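Putative enoyl-CoA hydratase (Streptomyces coelicolor A3, PDB 3G64) probably hydrates or isomerises enoyl-CoA thioesters, as a trimeric member of the enoyl-CoA hydratase/isomerase (crotonase) family. Local coordinates at residues 77-80 against 81-84; 89-92 against 93-96; 102-105 against 106-109; 162-165 against 166-170. All blocks are in the same frame, centred on the assembly; numbering follows the deposited sequence.

From the N terminus, the four contacts follow one another in series, and none encloses or crosses another; each is a local turn between adjoining residues. Contact 1 (77-84) ends the loop after strand 64-69 and starts helix 80-87. Contact 2 (89-96) turns the chain from that helix into helix 92-111, its nearest atoms about 6 Å from contact 1. Contact 3 (102-109) lies further along helix 92-111, centres 19 Å from contact 2. Contact 4 (162-170) comes after strands 137-140 and 145-147, on helix 162-170, and touches contact 3, where Val106 CG1 meets Leu165 CD1 at 3.8 Å. All four also reach the second subunit of the trimer.

Contact 1: 77-80 against 81-84; sequences GGDV and DEII
The backbone carbonyl Asp79 O takes two amides of the first turn, Ile83 N at 2.9 Å and Ile84 N at 3.3 Å, the second, five residues on, giving the turn a wider, pi-type step. The same residue grips the turn with its side chain. Asp79 OD1 accepts from Glu82 N at 2.8 Å, a nearly straight bond (170°), and from Asp81 N at 3.0 Å; the two donors come in on the anti side, from opposite faces of the carboxylate plane. With CG anti to the backbone N (chi1 -169°), the carboxylate folds back over these amides. This is an N-cap at the start of helix 80-87 in the crotonase fold, and aspartate suits it because its short acid reaches amides that no earlier turn can satisfy. The other oxygen, Asp79 OD2, lies 3.5 Å from Glu82 OE2, the two carboxylates steeply inclined to each other; Arg34, salt-bridged to Glu82, probably eases their repulsion. Ile83 runs its CD1 back to Gly78 CA (3.9 Å), where glycine suits the place, its bare CA letting CD1 come close, and packs on Phe43 and Tyr46 of helix 43-58. Ile84 sets its branched CB against Val80 O at 3.2 Å.

Contact 2: 89-92 against 93-96; sequences SMDT and ARLL
Helix 92-111 opens here with an N-cap, Asp91, whose side chain and carbonyl both turn to the amides of the first turn. Asp91 OD1 accepts from Arg94 N at 2.9 Å, met nearly head-on down its C-O bond, while Asp91 O receives Leu95 N at 3.0 Å in the first regular helical bond. Next along, Leu96 N donates to Thr92 O. The carboxylate gets there because its CG sits between the backbone N and the carbonyl carbon (chi1 67°), folding the short acid over the helix end. Its second oxygen, Asp91 OD2, forms a salt bridge with Arg94 NE at 3.0 Å, the guanidinium approaching at a slant, its plane 71° from that of the carboxylate. With Arg94 modelled in two conformers, and its CD crowded against OD2 in this one, the exact geometry of the bridge is doubtful. An acid at this end also probably suits the positive end of the helix dipole.

The apolar side belongs to Leu95 and the selenomethionine Met90. Leu95 CD2 rests against Met90 CB at 3.9 Å, and Met90 SE lies 3.9 Å from Arg94 O. Leucine suits this buried spot because its branched end spans both Met90 and Met254 of the second subunit; an alanine here would probably open a gap beside Met90 CB and take away an apolar contact of that Met254. Together, an aspartate capping the amide three residues on and an apolar pair bracketing the turn, Met90 with Leu95, are typical of the hydrophobic staple beside an N-cap.

Contact 3: 102-105 against 106-109; sequences TGQV and VRAV
Val106 begins the second half of a regular alpha-helical turn within helix 92-111, one of the helices packed around the core of this crotonase-fold protein: its amide N donates to Thr102 O at 3.2 Å. Its beta-branched side chain is apolar, as suits a buried face, and meets Val130 and Ala134 of helix 127-134. Arg107 N continues the i to i+4 ladder to Gly103 O at 3.0 Å, while its side chain packs on Ala240 of the second subunit. Next, Ala108 N reaches Gln104 O at 2.9 Å; the small methyl Ala108 CB fits only 3.2 Å from that same oxygen, and it packs on Leu53 of helix 43-58. Val109 N closes the series on Val105 O, and Val109 CG2 comes to 3.5 Å of that oxygen, the branch set anti to the carbonyl carbon. Both Val105 and Val109 face Leu side chains of helix 43-58. On the more open flank Gln104 and Arg107 run side by side; Gln104 OE1 lies over one guanidinium face, poorly angled for a hydrogen bond, but in one of two conformers, so this detail is doubtful. A water links the backbone of Gln104 to the Arg107 side chain, donating to Gln104 O at 2.9 Å and accepting from Arg107 NE at 3.3 Å.

Contact 4: 162-165 against 166-170; sequences AAYL and LPRVV
Tyr164 and Arg168 make the tight part of this contact: the guanidinium lies flat on the ring, planes 16° apart and centres 3.8 Å from each other. Arg168 CZ sits 3.3 Å from Tyr164 CE1, an off-centre cation-pi contact, and the CD methylene lies over the ring face as a CH-pi partner. Extended from CG to NE, the arginine brings NH1 round to Tyr164 O at 2.9 Å, a bond in the guanidinium plane that helps fix its rotation. An arginine suits this place because one flat group can stack and donate together; a leucine in its place, with no guanidinium to stack or donate, would probably leave Tyr164 O short of a partner and the ring freer to shift. The backbone is looser. Pro167 has no N-H, so Ala163 O lacks the usual helical amide, Pro167 CD passing 3.2 Å from it, and a water donates to that oxygen instead at 2.7 Å while accepting from Arg168 NH1. Beyond this kink both bonds to Leu165 O, from Arg168 N and Val169 N, are weak. Helix 162-170 lies buried: Leu165 packs on helices 92-111 and 127-134, Leu166 on helix 172-181, while Arg168 NH2 bonds to Glu234 O of the second subunit.

Contact 1: 77-80 against 81-84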
ATOM      1  N   GLY A  77      -0.679 -23.529  11.671  1.00 26.41           N
ATOM      2  CA  GLY A  77      -1.870 -23.444  10.844  1.00 26.07           C
ATOM      3  C   GLY A  77      -2.914 -24.479  11.172  1.00 31.20           C
ATOM      4  O   GLY A  77      -2.925 -25.059  12.267  1.00 32.39           O
ATOM      5  N   GLY A  78      -3.802 -24.734  10.214  1.00 32.02           N
ATOM      6  CA  GLY A  78      -4.875 -25.694  10.424  1.00 32.36           C
ATOM      7  C   GLY A  78      -4.346 -27.126  10.505  1.00 31.37           C
ATOM      8  O   GLY A  78      -3.441 -27.519   9.764  1.00 30.34           O
ATOM      9  N   ASP A  79      -4.920 -27.922  11.394  1.00 26.07           N
ATOM     10  CA  ASP A  79      -4.475 -29.310  11.557  1.00 29.20           C
ATOM     11  C   ASP A  79      -4.716 -30.129  10.282  1.00 33.14           C
ATOM     12  O   ASP A  79      -5.837 -30.127   9.732  1.00 28.48           O
ATOM     13  CB  ASP A  79      -5.235 -29.941  12.718  1.00 31.83           C
ATOM     14  CG  ASP A  79      -4.652 -31.286  13.131  1.00 38.05           C
ATOM     15  OD1 ASP A  79      -4.905 -32.323  12.453  1.00 35.31           O
ATOM     16  OD2 ASP A  79      -3.949 -31.294  14.157  1.00 43.46           O
ATOM     17  N   VAL A  80      -3.694 -30.844   9.818  1.00 29.89           N
ATOM     18  CA  VAL A  80      -3.818 -31.560   8.550  1.00 30.59           C
ATOM     19  C   VAL A  80      -4.851 -32.696   8.534  1.00 31.38           C
ATOM     20  O   VAL A  80      -5.492 -32.942   7.514  1.00 28.61           O
ATOM     21  CB  VAL A  80      -2.472 -32.079   8.033  1.00 32.40           C
ATOM     22  CG1 VAL A  80      -2.703 -33.030   6.875  1.00 32.72           C
ATOM     23  CG2 VAL A  80      -1.641 -30.923   7.548  1.00 33.20           C
ATOM     24  N   ASP A  81      -5.025 -33.379   9.660  1.00 28.94           N
ATOM     25  CA  ASP A  81      -6.025 -34.429   9.730  1.00 29.82           C
ATOM     26  C   ASP A  81      -7.373 -33.930  10.228  1.00 31.38           C
ATOM     27  O   ASP A  81      -8.423 -34.284   9.663  1.00 28.39           O
ATOM     28  CB  ASP A  81      -5.545 -35.576  10.610  1.00 34.67           C
ATOM     29  CG  ASP A  81      -4.660 -36.566   9.845  1.00 45.57           C
ATOM     30  OD1 ASP A  81      -4.954 -36.887   8.665  1.00 49.84           O
ATOM     31  OD2 ASP A  81      -3.666 -37.016  10.433  1.00 47.26           O
ATOM     32  N   GLU A  82      -7.338 -33.103  11.274  1.00 26.18           N
ATOM     33  CA  GLU A  82      -8.553 -32.685  11.937  1.00 30.54           C
ATOM     34  C   GLU A  82      -9.290 -31.577  11.191  1.00 36.65           C
ATOM     35  O   GLU A  82     -10.488 -31.355  11.420  1.00 36.88           O
ATOM     36  CB  GLU A  82      -8.255 -32.296  13.371  1.00 34.52           C
ATOM     37  CG  GLU A  82      -8.117 -33.533  14.257  1.00 38.20           C
ATOM     38  CD  GLU A  82      -7.672 -33.197  15.657  1.00 54.31           C
ATOM     39  OE1 GLU A  82      -8.532 -33.130  16.565  1.00 56.16           O
ATOM     40  OE2 GLU A  82      -6.454 -32.987  15.843  1.00 64.60           O
ATOM     41  N   ILE A  83      -8.576 -30.881  10.305  1.00 31.60           N
ATOM     42  CA  ILE A  83      -9.233 -29.917   9.430  1.00 28.69           C
ATOM     43  C   ILE A  83      -9.253 -30.441   8.013  1.00 27.18           C
ATOM     44  O   ILE A  83     -10.304 -30.813   7.523  1.00 28.90           O
ATOM     45  CB  ILE A  83      -8.648 -28.490   9.537  1.00 32.65           C
ATOM     46  CG1 ILE A  83      -9.008 -27.909  10.912  1.00 33.35           C
ATOM     47  CG2 ILE A  83      -9.251 -27.576   8.469  1.00 27.01           C
ATOM     48  CD1 ILE A  83      -8.663 -26.456  11.081  1.00 32.95           C
ATOM     49  N   ILE A  84      -8.094 -30.535   7.376  1.00 25.24           N
ATOM     50  CA  ILE A  84      -8.062 -30.905   5.965  1.00 26.99           C
ATOM     51  C   ILE A  84      -8.717 -32.254   5.685  1.00 30.52           C
ATOM     52  O   ILE A  84      -9.593 -32.361   4.826  1.00 29.25           O
ATOM     53  CB  ILE A  84      -6.625 -30.844   5.390  1.00 29.75           C
ATOM     54  CG1 ILE A  84      -6.148 -29.384   5.387  1.00 32.58           C
ATOM     55  CG2 ILE A  84      -6.577 -31.481   4.000  1.00 24.73           C
ATOM     56  CD1 ILE A  84      -4.745 -29.162   4.821  1.00 32.93           C
TER

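Contact 2: 89-92 against 93-96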
ATOM      1  N   SER A  89     -14.709 -34.668   3.463  1.00 28.90           N
ATOM      2  CA  SER A  89     -16.021 -35.309   3.350  1.00 31.14           C
ATOM      3  C   SER A  89     -17.181 -34.397   3.802  1.00 34.09           C
ATOM      4  O   SER A  89     -18.238 -34.873   4.197  1.00 32.30           O
ATOM      5  CB  SER A  89     -16.044 -36.674   4.044  1.00 38.17           C
ATOM      6  OG  SER A  89     -15.852 -36.549   5.434  1.00 43.59           O
HETATM    7  N   MSE A  90     -16.983 -33.089   3.715  1.00 25.54           N
HETATM    8  CA  MSE A  90     -18.028 -32.146   4.100  1.00 28.64           C
HETATM    9  C   MSE A  90     -18.898 -31.774   2.925  1.00 27.78           C
HETATM   10  O   MSE A  90     -18.412 -31.693   1.786  1.00 26.25           O
HETATM   11  CB  MSE A  90     -17.424 -30.836   4.613  1.00 26.01           C
HETATM   12  CG  MSE A  90     -16.701 -30.995   5.868  1.00 37.00           C
HETATM   13 SE   MSE A  90     -16.305 -29.279   6.650  0.72 42.11          SE
HETATM   14  CE  MSE A  90     -16.382 -30.152   8.318  1.00 21.23           C
ATOM     15  N   ASP A  91     -20.157 -31.474   3.217  1.00 28.44           N
ATOM     16  CA  ASP A  91     -21.060 -30.990   2.187  1.00 26.99           C
ATOM     17  C   ASP A  91     -20.733 -29.536   1.814  1.00 25.69           C
ATOM     18  O   ASP A  91     -20.000 -28.822   2.518  1.00 21.89           O
ATOM     19  CB  ASP A  91     -22.539 -31.175   2.583  1.00 29.39           C
ATOM     20  CG  ASP A  91     -22.972 -30.298   3.761  1.00 36.56           C
ATOM     21  OD1 ASP A  91     -22.751 -29.065   3.746  1.00 36.28           O
ATOM     22  OD2 ASP A  91     -23.567 -30.847   4.718  1.00 43.41           O
ATOM     23  N   THR A  92     -21.290 -29.105   0.696  1.00 24.01           N
ATOM     24  CA  THR A  92     -21.055 -27.766   0.175  1.00 25.40           C
ATOM     25  C   THR A  92     -21.353 -26.637   1.174  1.00 22.52           C
ATOM     26  O   THR A  92     -20.615 -25.663   1.244  1.00 20.79           O
ATOM     27  CB  THR A  92     -21.942 -27.561  -1.055  1.00 28.23           C
ATOM     28  OG1 THR A  92     -21.731 -28.660  -1.967  1.00 24.59           O
ATOM     29  CG2 THR A  92     -21.640 -26.198  -1.733  1.00 21.64           C
ATOM     30  N   ALA A  93     -22.446 -26.732   1.921  1.00 21.58           N
ATOM     31  CA  ALA A  93     -22.758 -25.663   2.870  1.00 23.29           C
ATOM     32  C   ALA A  93     -21.722 -25.582   3.996  1.00 22.22           C
ATOM     33  O   ALA A  93     -21.333 -24.489   4.426  1.00 23.30           O
ATOM     34  CB  ALA A  93     -24.183 -25.841   3.451  1.00 22.83           C
ATOM     35  N   ARG A  94     -21.258 -26.738   4.460  0.50 24.42           N
ATOM     36  CA  ARG A  94     -20.286 -26.770   5.546  0.50 26.01           C
ATOM     37  C   ARG A  94     -18.878 -26.372   5.120  0.50 24.62           C
ATOM     38  O   ARG A  94     -18.110 -25.844   5.926  0.50 23.91           O
ATOM     39  CB  ARG A  94     -20.307 -28.131   6.238  0.50 29.41           C
ATOM     40  CG  ARG A  94     -21.514 -28.243   7.149  0.50 35.71           C
ATOM     41  CD  ARG A  94     -22.281 -29.503   6.856  0.50 43.07           C
ATOM     42  NE  ARG A  94     -23.646 -29.450   7.364  0.50 49.39           N
ATOM     43  CZ  ARG A  94     -24.045 -30.071   8.465  0.50 48.47           C
ATOM     44  NH1 ARG A  94     -23.178 -30.795   9.163  0.50 45.91           N
ATOM     45  NH2 ARG A  94     -25.307 -29.975   8.860  0.50 47.69           N
ATOM     46  N   LEU A  95     -18.543 -26.610   3.859  1.00 21.29           N
ATOM     47  CA  LEU A  95     -17.291 -26.070   3.308  1.00 22.68           C
ATOM     48  C   LEU A  95     -17.328 -24.538   3.307  1.00 23.80           C
ATOM     49  O   LEU A  95     -16.356 -23.864   3.695  1.00 22.33           O
ATOM     50  CB  LEU A  95     -17.041 -26.602   1.886  1.00 21.07           C
ATOM     51  CG  LEU A  95     -16.667 -28.090   1.775  1.00 23.25           C
ATOM     52  CD1 LEU A  95     -16.615 -28.501   0.306  1.00 22.86           C
ATOM     53  CD2 LEU A  95     -15.306 -28.370   2.477  1.00 18.24           C
ATOM     54  N   LEU A  96     -18.464 -23.973   2.901  1.00 24.11           N
ATOM     55  CA  LEU A  96     -18.582 -22.528   2.894  1.00 20.10           C
ATOM     56  C   LEU A  96     -18.584 -21.982   4.323  1.00 23.70           C
ATOM     57  O   LEU A  96     -17.944 -20.952   4.600  1.00 24.05           O
ATOM     58  CB  LEU A  96     -19.847 -22.064   2.132  1.00 24.60           C
ATOM     59  CG  LEU A  96     -20.051 -20.542   2.023  1.00 23.34           C
ATOM     60  CD1 LEU A  96     -19.020 -19.910   1.067  1.00 23.76           C
ATOM     61  CD2 LEU A  96     -21.489 -20.240   1.521  1.00 32.09           C
TER

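Contact 3: 102-105 against 106-109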
ATOM      1  N   THR A 102     -13.368 -18.785   9.256  1.00 20.39           N
ATOM      2  CA  THR A 102     -11.970 -18.373   9.438  1.00 20.28           C
ATOM      3  C   THR A 102     -11.769 -16.914   9.028  1.00 24.47           C
ATOM      4  O   THR A 102     -11.111 -16.137   9.738  1.00 24.72           O
ATOM      5  CB  THR A 102     -11.014 -19.245   8.615  1.00 21.69           C
ATOM      6  OG1 THR A 102     -11.398 -19.184   7.232  1.00 20.75           O
ATOM      7  CG2 THR A 102     -11.053 -20.671   9.099  1.00 24.11           C
ATOM      8  N   GLY A 103     -12.362 -16.529   7.897  1.00 24.36           N
ATOM      9  CA  GLY A 103     -12.351 -15.136   7.471  1.00 18.43           C
ATOM     10  C   GLY A 103     -12.950 -14.207   8.511  1.00 23.55           C
ATOM     11  O   GLY A 103     -12.453 -13.093   8.726  1.00 24.62           O
ATOM     12  N   GLN A 104     -14.007 -14.629   9.183  0.50 21.43           N
ATOM     13  CA  GLN A 104     -14.589 -13.720  10.171  0.50 19.47           C
ATOM     14  C   GLN A 104     -13.762 -13.678  11.465  0.50 20.28           C
ATOM     15  O   GLN A 104     -13.885 -12.731  12.248  0.50 20.48           O
ATOM     16  CB  GLN A 104     -16.063 -14.048  10.450  0.50 23.22           C
ATOM     17  CG  GLN A 104     -16.960 -14.018   9.186  0.50 30.74           C
ATOM     18  CD  GLN A 104     -17.310 -12.623   8.711  0.50 36.77           C
ATOM     19  OE1 GLN A 104     -17.573 -11.726   9.516  0.50 40.53           O
ATOM     20  NE2 GLN A 104     -17.360 -12.438   7.387  0.50 38.27           N
ATOM     21  N   VAL A 105     -12.907 -14.682  11.691  1.00 20.76           N
ATOM     22  CA  VAL A 105     -11.956 -14.560  12.805  1.00 20.60           C
ATOM     23  C   VAL A 105     -10.987 -13.410  12.529  1.00 21.84           C
ATOM     24  O   VAL A 105     -10.790 -12.523  13.369  1.00 23.96           O
ATOM     25  CB  VAL A 105     -11.193 -15.869  13.082  1.00 17.01           C
ATOM     26  CG1 VAL A 105     -10.070 -15.593  14.140  1.00 19.35           C
ATOM     27  CG2 VAL A 105     -12.171 -16.899  13.599  1.00 20.43           C
ATOM     28  N   VAL A 106     -10.425 -13.395  11.321  1.00 20.71           N
ATOM     29  CA  VAL A 106      -9.486 -12.351  10.925  1.00 22.04           C
ATOM     30  C   VAL A 106     -10.171 -10.980  10.940  1.00 23.03           C
ATOM     31  O   VAL A 106      -9.596  -9.990  11.425  1.00 22.62           O
ATOM     32  CB  VAL A 106      -8.882 -12.666   9.528  1.00 27.24           C
ATOM     33  CG1 VAL A 106      -8.167 -11.471   8.956  1.00 26.21           C
ATOM     34  CG2 VAL A 106      -7.918 -13.866   9.641  1.00 20.56           C
ATOM     35  N   ARG A 107     -11.402 -10.915  10.432  1.00 18.91           N
ATOM     36  CA  ARG A 107     -12.138  -9.665  10.461  1.00 21.53           C
ATOM     37  C   ARG A 107     -12.363  -9.212  11.913  1.00 24.42           C
ATOM     38  O   ARG A 107     -12.221  -8.021  12.243  1.00 25.14           O
ATOM     39  CB  ARG A 107     -13.470  -9.824   9.727  1.00 23.19           C
ATOM     40  CG  ARG A 107     -14.106  -8.482   9.418  1.00 27.71           C
ATOM     41  CD  ARG A 107     -15.403  -8.622   8.562  1.00 33.85           C
ATOM     42  NE  ARG A 107     -16.512  -9.015   9.414  1.00 42.66           N
ATOM     43  CZ  ARG A 107     -17.802  -8.929   9.075  1.00 54.15           C
ATOM     44  NH1 ARG A 107     -18.176  -8.458   7.887  1.00 50.87           N
ATOM     45  NH2 ARG A 107     -18.734  -9.317   9.936  1.00 59.07           N
ATOM     46  N   ALA A 108     -12.709 -10.162  12.782  1.00 22.13           N
ATOM     47  CA  ALA A 108     -12.927  -9.831  14.192  1.00 24.20           C
ATOM     48  C   ALA A 108     -11.628  -9.289  14.837  1.00 25.74           C
ATOM     49  O   ALA A 108     -11.668  -8.362  15.650  1.00 24.75           O
ATOM     50  CB  ALA A 108     -13.427 -11.053  14.950  1.00 22.24           C
ATOM     51  N   VAL A 109     -10.473  -9.838  14.462  1.00 21.22           N
ATOM     52  CA  VAL A 109      -9.223  -9.258  14.957  1.00 23.02           C
ATOM     53  C   VAL A 109      -9.069  -7.825  14.464  1.00 26.06           C
ATOM     54  O   VAL A 109      -8.702  -6.935  15.227  1.00 25.82           O
ATOM     55  CB  VAL A 109      -7.974 -10.085  14.575  1.00 22.40           C
ATOM     56  CG1 VAL A 109      -6.683  -9.324  14.966  1.00 22.47           C
ATOM     57  CG2 VAL A 109      -8.002 -11.432  15.270  1.00 17.68           C
TER
HETATM   58  O   HOH W   1     -16.180 -10.900  12.084  1.00 48.06           O

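Contact 4: 162-165 against 166-170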
ATOM      1  N   ALA A 162      -5.876 -13.043   3.667  1.00 20.58           N
ATOM      2  CA  ALA A 162      -4.443 -12.839   3.447  1.00 21.11           C
ATOM      3  C   ALA A 162      -4.153 -12.026   2.185  1.00 20.15           C
ATOM      4  O   ALA A 162      -3.237 -11.243   2.161  1.00 20.78           O
ATOM      5  CB  ALA A 162      -3.718 -14.192   3.369  1.00 15.74           C
ATOM      6  N   ALA A 163      -4.928 -12.222   1.129  1.00 17.00           N
ATOM      7  CA  ALA A 163      -4.650 -11.509  -0.106  1.00 21.49           C
ATOM      8  C   ALA A 163      -5.150 -10.061  -0.043  1.00 24.28           C
ATOM      9  O   ALA A 163      -4.752  -9.218  -0.866  1.00 22.12           O
ATOM     10  CB  ALA A 163      -5.262 -12.230  -1.313  1.00 20.36           C
ATOM     11  N   TYR A 164      -6.012  -9.773   0.926  1.00 22.08           N
ATOM     12  CA  TYR A 164      -6.382  -8.378   1.203  1.00 22.76           C
ATOM     13  C   TYR A 164      -5.311  -7.730   2.094  1.00 19.66           C
ATOM     14  O   TYR A 164      -4.781  -6.638   1.788  1.00 17.95           O
ATOM     15  CB  TYR A 164      -7.746  -8.334   1.901  1.00 21.58           C
ATOM     16  CG  TYR A 164      -8.150  -6.973   2.430  1.00 20.39           C
ATOM     17  CD1 TYR A 164      -8.848  -6.056   1.620  1.00 18.47           C
ATOM     18  CD2 TYR A 164      -7.845  -6.600   3.743  1.00 21.50           C
ATOM     19  CE1 TYR A 164      -9.223  -4.792   2.113  1.00 17.55           C
ATOM     20  CE2 TYR A 164      -8.206  -5.335   4.250  1.00 19.48           C
ATOM     21  CZ  TYR A 164      -8.896  -4.443   3.442  1.00 19.67           C
ATOM     22  OH  TYR A 164      -9.250  -3.201   3.972  1.00 21.00           O
ATOM     23  N   LEU A 165      -4.978  -8.387   3.202  1.00 18.28           N
ATOM     24  CA  LEU A 165      -4.053  -7.751   4.144  1.00 20.44           C
ATOM     25  C   LEU A 165      -2.617  -7.696   3.629  1.00 22.13           C
ATOM     26  O   LEU A 165      -1.944  -6.683   3.776  1.00 19.56           O
ATOM     27  CB  LEU A 165      -4.070  -8.485   5.467  1.00 18.32           C
ATOM     28  CG  LEU A 165      -5.357  -8.337   6.277  1.00 22.21           C
ATOM     29  CD1 LEU A 165      -5.346  -9.358   7.436  1.00 19.62           C
ATOM     30  CD2 LEU A 165      -5.528  -6.895   6.800  1.00 20.00           C
ATOM     31  N   LEU A 166      -2.132  -8.775   3.023  1.00 19.19           N
ATOM     32  CA  LEU A 166      -0.682  -8.834   2.797  1.00 17.19           C
ATOM     33  C   LEU A 166      -0.186  -7.696   1.901  1.00 19.24           C
ATOM     34  O   LEU A 166       0.784  -7.034   2.242  1.00 24.58           O
ATOM     35  CB  LEU A 166      -0.213 -10.216   2.317  1.00 15.89           C
ATOM     36  CG  LEU A 166       1.316 -10.449   2.343  1.00 17.02           C
ATOM     37  CD1 LEU A 166       1.982 -10.282   3.740  1.00 19.66           C
ATOM     38  CD2 LEU A 166       1.611 -11.832   1.761  1.00 14.20           C
ATOM     39  N   PRO A 167      -0.847  -7.451   0.757  1.00 21.03           N
ATOM     40  CA  PRO A 167      -0.318  -6.342  -0.051  1.00 17.92           C
ATOM     41  C   PRO A 167      -0.421  -5.007   0.661  1.00 21.54           C
ATOM     42  O   PRO A 167       0.337  -4.090   0.299  1.00 20.92           O
ATOM     43  CB  PRO A 167      -1.244  -6.276  -1.277  1.00 18.00           C
ATOM     44  CG  PRO A 167      -2.185  -7.384  -1.148  1.00 22.21           C
ATOM     45  CD  PRO A 167      -1.913  -8.204   0.078  1.00 18.16           C
ATOM     46  N   ARG A 168      -1.356  -4.866   1.603  1.00 16.76           N
ATOM     47  CA  ARG A 168      -1.491  -3.591   2.312  1.00 16.24           C
ATOM     48  C   ARG A 168      -0.417  -3.423   3.396  1.00 22.02           C
ATOM     49  O   ARG A 168      -0.187  -2.308   3.886  1.00 19.83           O
ATOM     50  CB  ARG A 168      -2.898  -3.440   2.916  1.00 17.63           C
ATOM     51  CG  ARG A 168      -3.928  -3.138   1.807  1.00 17.52           C
ATOM     52  CD  ARG A 168      -5.334  -3.422   2.258  1.00 20.05           C
ATOM     53  NE  ARG A 168      -6.309  -2.976   1.247  1.00 19.66           N
ATOM     54  CZ  ARG A 168      -6.715  -3.700   0.199  1.00 20.06           C
ATOM     55  NH1 ARG A 168      -6.206  -4.909  -0.022  1.00 19.62           N
ATOM     56  NH2 ARG A 168      -7.642  -3.200  -0.640  1.00 19.65           N
ATOM     57  N   VAL A 169       0.252  -4.522   3.741  1.00 20.93           N
ATOM     58  CA  VAL A 169       1.337  -4.457   4.724  1.00 21.12           C
ATOM     59  C   VAL A 169       2.694  -4.368   4.025  1.00 19.66           C
ATOM     60  O   VAL A 169       3.526  -3.546   4.391  1.00 23.16           O
ATOM     61  CB  VAL A 169       1.288  -5.667   5.705  1.00 24.63           C
ATOM     62  CG1 VAL A 169       2.506  -5.676   6.644  1.00 25.44           C
ATOM     63  CG2 VAL A 169      -0.008  -5.614   6.523  1.00 18.86           C
ATOM     64  N   VAL A 170       2.918  -5.194   3.007  1.00 19.33           N
ATOM     65  CA  VAL A 170       4.250  -5.318   2.428  1.00 20.99           C
ATOM     66  C   VAL A 170       4.357  -4.866   0.973  1.00 27.08           C
ATOM     67  O   VAL A 170       5.434  -4.934   0.393  1.00 28.08           O
ATOM     68  CB  VAL A 170       4.797  -6.774   2.554  1.00 21.59           C
ATOM     69  CG1 VAL A 170       4.826  -7.220   4.018  1.00 19.32           C
ATOM     70  CG2 VAL A 170       3.965  -7.783   1.684  1.00 17.13           C
TER
HETATM   71  O   HOH W   2      -5.570  -7.156  -2.324  1.00 20.99           O